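Local coordinates for protein putative ABC transporter (Thermobispora bispora, PDB 4PE6) that probably serves as the extracytoplasmic solute-binding component of an ABC transporter, likely for sugar-like substrates, and binds a trihydroxybutanoic acid, at residues I37-F40 and E41-A44; Q46-D50 and G51-K55; T314-L317 and F318-Q321. One frame throughout, in Å; residues are numbered along the deposited sequence.

Contact 1 (I37-F40 and E41-A44); sequences IAKF and EEAA
Glu-41 reaches back one helical turn along Ile-37, and its side chain can be followed atom by atom. CB and CG each pass 3.5 Å from the Ile-37 carbonyl O, the same oxygen that accepts the Glu-41 N-H at 2.8 Å. CG is swung anti to the carbonyl carbon (chi1 -77°) and the chain is extended beyond it, which carries the carboxylate toward the preceding turn. There Glu-41 CD lies 3.7 Å from Ile-37 CG2, and OE1 and OE2 stand at much the same range from that methyl, the two side chains crossing at a slant. The tip thus meets a methyl group by van der Waals contact within this pair.

Phe-40 lies on the inner side of the helix. The methyl CB of Ala-44 sits over one face of its ring, toward the rim, 4.2 Å from CZ, while the Ala-44 N-H bonds to Phe-40 O. Beyond these segments both Ile-37 and Phe-40 pack on Leu-23 and Val-58 of the neighbouring strands.

At the exposed Glu-42 side a water donates to Lys-39 O at 2.6 Å and to Glu-42 OE1 at 3.0 Å. That carbonyl also accepts from Ala-43 N, giving it two donors. Lys-39 and Glu-42 run side by side, yet NZ remains 4.7 Å from OE1, and the ammonium makes its salt bridge with Glu-307 instead. Helix 31-49 is therefore amphipathic here: Phe-40, Ile-37 and Ala-44 face the sheet, Lys-39 and Ala-43 border helix 263-275, and the hydrated Glu-42 side is turned to solvent.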
loop_
_atom_site.group_PDB
_atom_site.type_symbol
_atom_site.label_atom_id
_atom_site.label_comp_id
_atom_site.label_asym_id
_atom_site.label_seq_id
_atom_site.Cartn_x
_atom_site.Cartn_y
_atom_site.Cartn_z
ATOM N N ILE A 37 -8.669 4.702 -2.383
ATOM C CA ILE A 37 -9.642 5.440 -3.205
ATOM C C ILE A 37 -10.626 6.243 -2.347
ATOM O O ILE A 37 -10.865 7.429 -2.603
ATOM C CB ILE A 37 -10.395 4.486 -4.168
ATOM C CG1 ILE A 37 -9.398 3.918 -5.204
ATOM C CG2 ILE A 37 -11.580 5.175 -4.844
ATOM C CD1 ILE A 37 -8.703 4.957 -6.055
ATOM N N ALA A 38 -11.152 5.601 -1.319
ATOM C CA ALA A 38 -12.114 6.252 -0.434
ATOM C C ALA A 38 -11.519 7.519 0.212
ATOM O O ALA A 38 -12.154 8.567 0.205
ATOM C CB ALA A 38 -12.629 5.261 0.590
ATOM N N LYS A 39 -10.286 7.456 0.717
ATOM C CA LYS A 39 -9.651 8.626 1.315
ATOM C C LYS A 39 -9.422 9.738 0.288
ATOM O O LYS A 39 -9.643 10.905 0.598
ATOM C CB LYS A 39 -8.325 8.250 1.986
ATOM C CG LYS A 39 -8.449 7.263 3.126
ATOM C CD LYS A 39 -9.207 7.851 4.308
ATOM C CE LYS A 39 -9.505 6.784 5.347
ATOM N NZ LYS A 39 -9.732 7.413 6.668
ATOM N N PHE A 40 -8.987 9.381 -0.931
ATOM C CA PHE A 40 -8.860 10.350 -2.003
ATOM C C PHE A 40 -10.184 11.017 -2.316
ATOM O O PHE A 40 -10.249 12.227 -2.473
ATOM C CB PHE A 40 -8.337 9.714 -3.309
ATOM C CG PHE A 40 -8.376 10.666 -4.480
ATOM C CD1 PHE A 40 -7.405 11.659 -4.614
ATOM C CD2 PHE A 40 -9.396 10.606 -5.412
ATOM C CE1 PHE A 40 -7.438 12.539 -5.684
ATOM C CE2 PHE A 40 -9.446 11.486 -6.475
ATOM C CZ PHE A 40 -8.461 12.466 -6.602
ATOM N N GLU A 41 -11.238 10.220 -2.446
ATOM C CA GLU A 41 -12.519 10.761 -2.844
ATOM C C GLU A 41 -13.110 11.669 -1.755
ATOM O O GLU A 41 -13.665 12.722 -2.058
ATOM C CB GLU A 41 -13.483 9.634 -3.191
ATOM C CG GLU A 41 -13.215 9.035 -4.553
ATOM C CD GLU A 41 -14.111 7.851 -4.865
ATOM O OE1 GLU A 41 -14.581 7.184 -3.921
ATOM O OE2 GLU A 41 -14.311 7.571 -6.061
ATOM N N GLU A 42 -12.970 11.266 -0.502
ATOM C CA GLU A 42 -13.355 12.132 0.617
ATOM C C GLU A 42 -12.560 13.446 0.597
ATOM O O GLU A 42 -13.129 14.509 0.763
ATOM C CB GLU A 42 -13.139 11.407 1.935
ATOM C CG GLU A 42 -13.341 12.261 3.171
ATOM C CD GLU A 42 -13.055 11.493 4.447
ATOM O OE1 GLU A 42 -11.904 11.042 4.656
ATOM O OE2 GLU A 42 -13.983 11.374 5.255
ATOM N N ALA A 43 -11.247 13.375 0.406
ATOM C CA ALA A 43 -10.431 14.590 0.391
ATOM C C ALA A 43 -10.751 15.493 -0.812
ATOM O O ALA A 43 -10.759 16.721 -0.697
ATOM C CB ALA A 43 -8.955 14.247 0.396
ATOM N N ALA A 44 -10.997 14.874 -1.962
ATOM C CA ALA A 44 -11.292 15.611 -3.187
ATOM C C ALA A 44 -12.620 16.340 -3.080
ATOM O O ALA A 44 -12.728 17.509 -3.461
ATOM C CB ALA A 44 -11.325 14.665 -4.370
HETATM O O HOH W 1 -9.503 11.824 3.033
#

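Contact 2 (Q46-D50 and G51-K55); sequences QAQAD and GLIGK
Ala-47 O accepts from Leu-52 N at 2.9 Å and Gln-48 O from Gly-51 N at 3.0 Å, two bonds that close the last turn of helix 31-49. The second is reached from well above the carbonyl plane. Gly-51 has a positive phi of 74°, and a CB there would collide with Asp-50 O, which fits the absence of a side chain. Past the turn, Gln-48 CA makes a CA-H...O contact of 3.5 Å with Ile-53 O.

Ile-53 then folds back under the helix end: CG1, placed between its own backbone N and carbonyl carbon (chi1 70°), lies 4.1 Å from Ala-47 CB and 3.9 Å from Gln-48 CB. The extended chain of Gln-48 runs on past Ile-53 O, bringing CD within 3.6 Å of Gly-54 O. With a glycine here in place of Gln-48, the loss of that chain would probably open a gap beside Ile-53 CG1, leaving it Ala-47 CB, and bare the oxygens of Ile-53 and Gly-54 on that side. On the exposed flank, Gln-46 NE2 bonds to Asp-50 OD2 at 3.1 Å, nearly straight at 172°. Together the backbone bonds and positive phi define a Schellman motif, here ending the helix of a beta-alpha-beta unit just before strand 55-60.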
loop_
_atom_site.group_PDB
_atom_site.type_symbol
_atom_site.label_atom_id
_atom_site.label_comp_id
_atom_site.label_asym_id
_atom_site.label_seq_id
_atom_site.Cartn_x
_atom_site.Cartn_y
_atom_site.Cartn_z
ATOM N N GLN A 46 -14.117 17.285 -0.436
ATOM C CA GLN A 46 -13.967 18.402 0.481
ATOM C C GLN A 46 -13.221 19.549 -0.210
ATOM O O GLN A 46 -13.623 20.707 -0.092
ATOM C CB GLN A 46 -13.275 17.938 1.769
ATOM C CG GLN A 46 -13.069 18.990 2.837
ATOM C CD GLN A 46 -14.359 19.637 3.271
ATOM O OE1 GLN A 46 -15.308 18.964 3.702
ATOM N NE2 GLN A 46 -14.409 20.955 3.159
ATOM N N ALA A 47 -12.171 19.230 -0.971
ATOM C CA ALA A 47 -11.444 20.254 -1.720
ATOM C C ALA A 47 -12.371 20.971 -2.716
ATOM O O ALA A 47 -12.259 22.193 -2.923
ATOM C CB ALA A 47 -10.256 19.649 -2.446
ATOM N N GLN A 48 -13.286 20.211 -3.317
ATOM C CA GLN A 48 -14.234 20.771 -4.279
ATOM C C GLN A 48 -15.187 21.737 -3.574
ATOM O O GLN A 48 -15.413 22.858 -4.049
ATOM C CB GLN A 48 -15.016 19.667 -4.988
ATOM C CG GLN A 48 -15.851 20.183 -6.160
ATOM C CD GLN A 48 -16.430 19.068 -7.007
ATOM O OE1 GLN A 48 -15.828 18.014 -7.164
ATOM N NE2 GLN A 48 -17.613 19.300 -7.560
ATOM N N ALA A 49 -15.738 21.291 -2.446
ATOM C CA ALA A 49 -16.573 22.134 -1.580
ATOM C C ALA A 49 -15.840 23.404 -1.156
ATOM O O ALA A 49 -16.439 24.468 -1.111
ATOM C CB ALA A 49 -17.004 21.350 -0.349
ATOM N N ASP A 50 -14.540 23.277 -0.868
ATOM C CA ASP A 50 -13.679 24.400 -0.462
ATOM C C ASP A 50 -13.194 25.283 -1.617
ATOM O O ASP A 50 -12.456 26.243 -1.391
ATOM C CB ASP A 50 -12.457 23.876 0.307
ATOM C CG ASP A 50 -12.816 23.339 1.676
ATOM O OD1 ASP A 50 -13.947 23.615 2.130
ATOM O OD2 ASP A 50 -11.975 22.652 2.304
ATOM N N GLY A 51 -13.595 24.962 -2.844
ATOM C CA GLY A 51 -13.222 25.769 -4.001
ATOM C C GLY A 51 -11.777 25.621 -4.460
ATOM O O GLY A 51 -11.289 26.437 -5.248
ATOM N N LEU A 52 -11.087 24.584 -3.992
ATOM C CA LEU A 52 -9.696 24.363 -4.390
ATOM C C LEU A 52 -9.614 23.594 -5.700
ATOM O O LEU A 52 -8.632 23.707 -6.425
ATOM C CB LEU A 52 -8.945 23.605 -3.299
ATOM C CG LEU A 52 -8.866 24.268 -1.926
ATOM C CD1 LEU A 52 -8.097 23.359 -0.985
ATOM C CD2 LEU A 52 -8.222 25.649 -1.999
ATOM N N ILE A 53 -10.633 22.790 -5.995
ATOM C CA ILE A 53 -10.708 22.077 -7.270
ATOM C C ILE A 53 -12.124 22.191 -7.805
ATOM O O ILE A 53 -13.050 22.473 -7.041
ATOM C CB ILE A 53 -10.331 20.593 -7.127
ATOM C CG1 ILE A 53 -11.402 19.801 -6.358
ATOM C CG2 ILE A 53 -8.996 20.443 -6.417
ATOM C CD1 ILE A 53 -11.157 18.309 -6.411
ATOM N N GLY A 54 -12.285 21.956 -9.105
ATOM C CA GLY A 54 -13.603 22.003 -9.748
ATOM C C GLY A 54 -14.183 20.640 -10.051
ATOM O O GLY A 54 -15.390 20.487 -10.183
ATOM N N LYS A 55 -13.317 19.641 -10.165
ATOM C CA LYS A 55 -13.715 18.336 -10.631
ATOM C C LYS A 55 -12.653 17.301 -10.271
ATOM O O LYS A 55 -11.446 17.600 -10.225
ATOM C CB LYS A 55 -13.917 18.369 -12.146
ATOM C CG LYS A 55 -14.484 17.095 -12.752
ATOM C CD LYS A 55 -14.618 17.216 -14.262
ATOM C CE LYS A 55 -14.971 15.869 -14.867
ATOM N NZ LYS A 55 -15.398 15.990 -16.287
#

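Contact 3 (T314-L317 and F318-Q321); sequences TREL and FRQQ
Arg-315 and Arg-319, one turn apart, direct their guanidinium groups to the same acidic site: NH2 of each forms a salt bridge with Asp-273, and Arg-315 NH2 makes a further one with Glu-276. Within the helix, Arg-319 N donates to Arg-315 O at 3.0 Å, while Phe-318 N donates to Thr-314 O at 2.9 Å. Thr-314 is also the N-cap residue, its OG1 accepting the Leu-317 N-H at 3.0 Å in a nearly straight bond (164°).

The two arginine side chains cross at a slant. Arg-319 NH2 stands over one face of the Arg-315 guanidinium, toward its rim, 3.5 Å from Arg-315 NE, with the two planes 42° apart. Arg-315 has CG anti to the backbone N, whereas Arg-319 has CG anti to its carbonyl carbon; with both chains extended to NE, these different starts bring the two groups together. Glu-316 adds a more distant negative charge, its OE1 4.5 Å from Arg-319 NH1 and beyond salt-bridge range.

Farther out, Phe-318 presents its ring edge to Arg-315 O, and CB approaches that oxygen to 3.4 Å. Its ring leads away from the preceding turn to Ala-270 and Asp-273 of helix 263-275. Along another flank, Leu-317 and Gln-320 lie side by side, with Leu-317 CD2 3.8 Å from Gln-320 OE1. The amide therefore borders a methyl group here. The shared carboxylate of Asp-273 probably lets the two guanidinium groups lie this close, one NH2 over the other's face, so the two arginines join the start of helix 315-327 to the end of helix 263-275 and the residues just after it.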
loop_
_atom_site.group_PDB
_atom_site.type_symbol
_atom_site.label_atom_id
_atom_site.label_comp_id
_atom_site.label_asym_id
_atom_site.label_seq_id
_atom_site.Cartn_x
_atom_site.Cartn_y
_atom_site.Cartn_z
ATOM N N THR A 314 -3.419 16.649 5.827
ATOM C CA THR A 314 -3.968 17.933 5.462
ATOM C C THR A 314 -2.951 18.547 4.514
ATOM O O THR A 314 -1.813 18.092 4.413
ATOM C CB THR A 314 -4.147 18.844 6.683
ATOM O OG1 THR A 314 -2.889 19.004 7.359
ATOM C CG2 THR A 314 -5.186 18.256 7.656
ATOM N N ARG A 315 -3.363 19.586 3.814
ATOM C CA ARG A 315 -2.445 20.313 2.983
ATOM C C ARG A 315 -1.246 20.815 3.812
ATOM O O ARG A 315 -0.098 20.758 3.358
ATOM C CB ARG A 315 -3.171 21.465 2.300
ATOM C CG ARG A 315 -2.461 21.915 1.052
ATOM C CD ARG A 315 -3.224 22.984 0.300
ATOM N NE ARG A 315 -2.590 23.189 -0.992
ATOM C CZ ARG A 315 -3.001 24.038 -1.923
ATOM N NH1 ARG A 315 -4.063 24.802 -1.724
ATOM N NH2 ARG A 315 -2.335 24.111 -3.064
ATOM N N GLU A 316 -1.511 21.263 5.039
ATOM C CA GLU A 316 -0.443 21.727 5.923
ATOM C C GLU A 316 0.516 20.604 6.373
ATOM O O GLU A 316 1.743 20.775 6.347
ATOM C CB GLU A 316 -1.037 22.466 7.148
ATOM C CG GLU A 316 -0.137 23.573 7.675
ATOM C CD GLU A 316 0.360 24.502 6.569
ATOM O OE1 GLU A 316 -0.482 25.156 5.907
ATOM O OE2 GLU A 316 1.594 24.567 6.344
ATOM N N LEU A 317 -0.033 19.452 6.765
ATOM C CA LEU A 317 0.821 18.316 7.146
ATOM C C LEU A 317 1.631 17.829 5.954
ATOM O O LEU A 317 2.800 17.498 6.099
ATOM C CB LEU A 317 0.016 17.158 7.756
ATOM C CG LEU A 317 -0.512 17.404 9.178
ATOM C CD1 LEU A 317 -1.416 16.254 9.614
ATOM C CD2 LEU A 317 0.622 17.601 10.183
ATOM N N PHE A 318 1.013 17.815 4.775
ATOM C CA PHE A 318 1.740 17.508 3.542
ATOM C C PHE A 318 2.971 18.406 3.373
ATOM O O PHE A 318 4.085 17.917 3.213
ATOM C CB PHE A 318 0.837 17.636 2.316
ATOM C CG PHE A 318 1.596 17.645 1.025
ATOM C CD1 PHE A 318 2.108 16.476 0.515
ATOM C CD2 PHE A 318 1.834 18.835 0.350
ATOM C CE1 PHE A 318 2.847 16.472 -0.655
ATOM C CE2 PHE A 318 2.568 18.839 -0.821
ATOM C CZ PHE A 318 3.064 17.657 -1.331
ATOM N N ARG A 319 2.750 19.720 3.416
ATOM C CA ARG A 319 3.827 20.697 3.256
ATOM C C ARG A 319 4.930 20.535 4.297
ATOM O O ARG A 319 6.118 20.650 3.965
ATOM C CB ARG A 319 3.274 22.128 3.261
ATOM C CG ARG A 319 2.643 22.511 1.931
ATOM C CD ARG A 319 1.964 23.862 2.013
ATOM N NE ARG A 319 1.305 24.216 0.760
ATOM C CZ ARG A 319 0.541 25.289 0.601
ATOM N NH1 ARG A 319 0.328 26.114 1.613
ATOM N NH2 ARG A 319 -0.012 25.542 -0.580
ATOM N N GLN A 320 4.542 20.257 5.542
ATOM C CA GLN A 320 5.515 19.970 6.600
ATOM C C GLN A 320 6.424 18.819 6.223
ATOM O O GLN A 320 7.634 18.894 6.409
ATOM C CB GLN A 320 4.826 19.613 7.917
ATOM C CG GLN A 320 4.252 20.783 8.690
ATOM C CD GLN A 320 3.567 20.314 9.968
ATOM O OE1 GLN A 320 4.001 19.339 10.603
ATOM N NE2 GLN A 320 2.487 20.994 10.349
ATOM N N GLN A 321 5.833 17.731 5.733
ATOM C CA GLN A 321 6.618 16.553 5.346
ATOM C C GLN A 321 7.538 16.863 4.179
ATOM O O GLN A 321 8.678 16.405 4.162
ATOM C CB GLN A 321 5.720 15.349 5.003
ATOM C CG GLN A 321 6.465 14.142 4.425
ATOM C CD GLN A 321 7.228 13.322 5.459
ATOM O OE1 GLN A 321 6.961 13.401 6.657
ATOM N NE2 GLN A 321 8.173 12.505 4.987
#

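In the fold
From the N terminus, contact 1 lies in the middle of helix 31-49, after strand 20-25, and contact 2 closes the turn leading from that helix into strand 55-60. They adjoin, Ala-44 O lying 3.4 Å from Ile-53 CD1, and belong to one beta-alpha-beta unit. Contact 3 comes much later, at the start of helix 315-327. All three follow in series, with none nested or crossed. Helix 263-275 is their common neighbour: contact 1 meets it through Val-265 and Leu-268, contact 2 through Trp-269 and Leu-272, and contact 3 through Trp-269, Leu-272 and Asp-273. Leu-52 CD2 also packs loosely against Arg-315 NH1 at 4.3 Å, where contacts 2 and 3 touch.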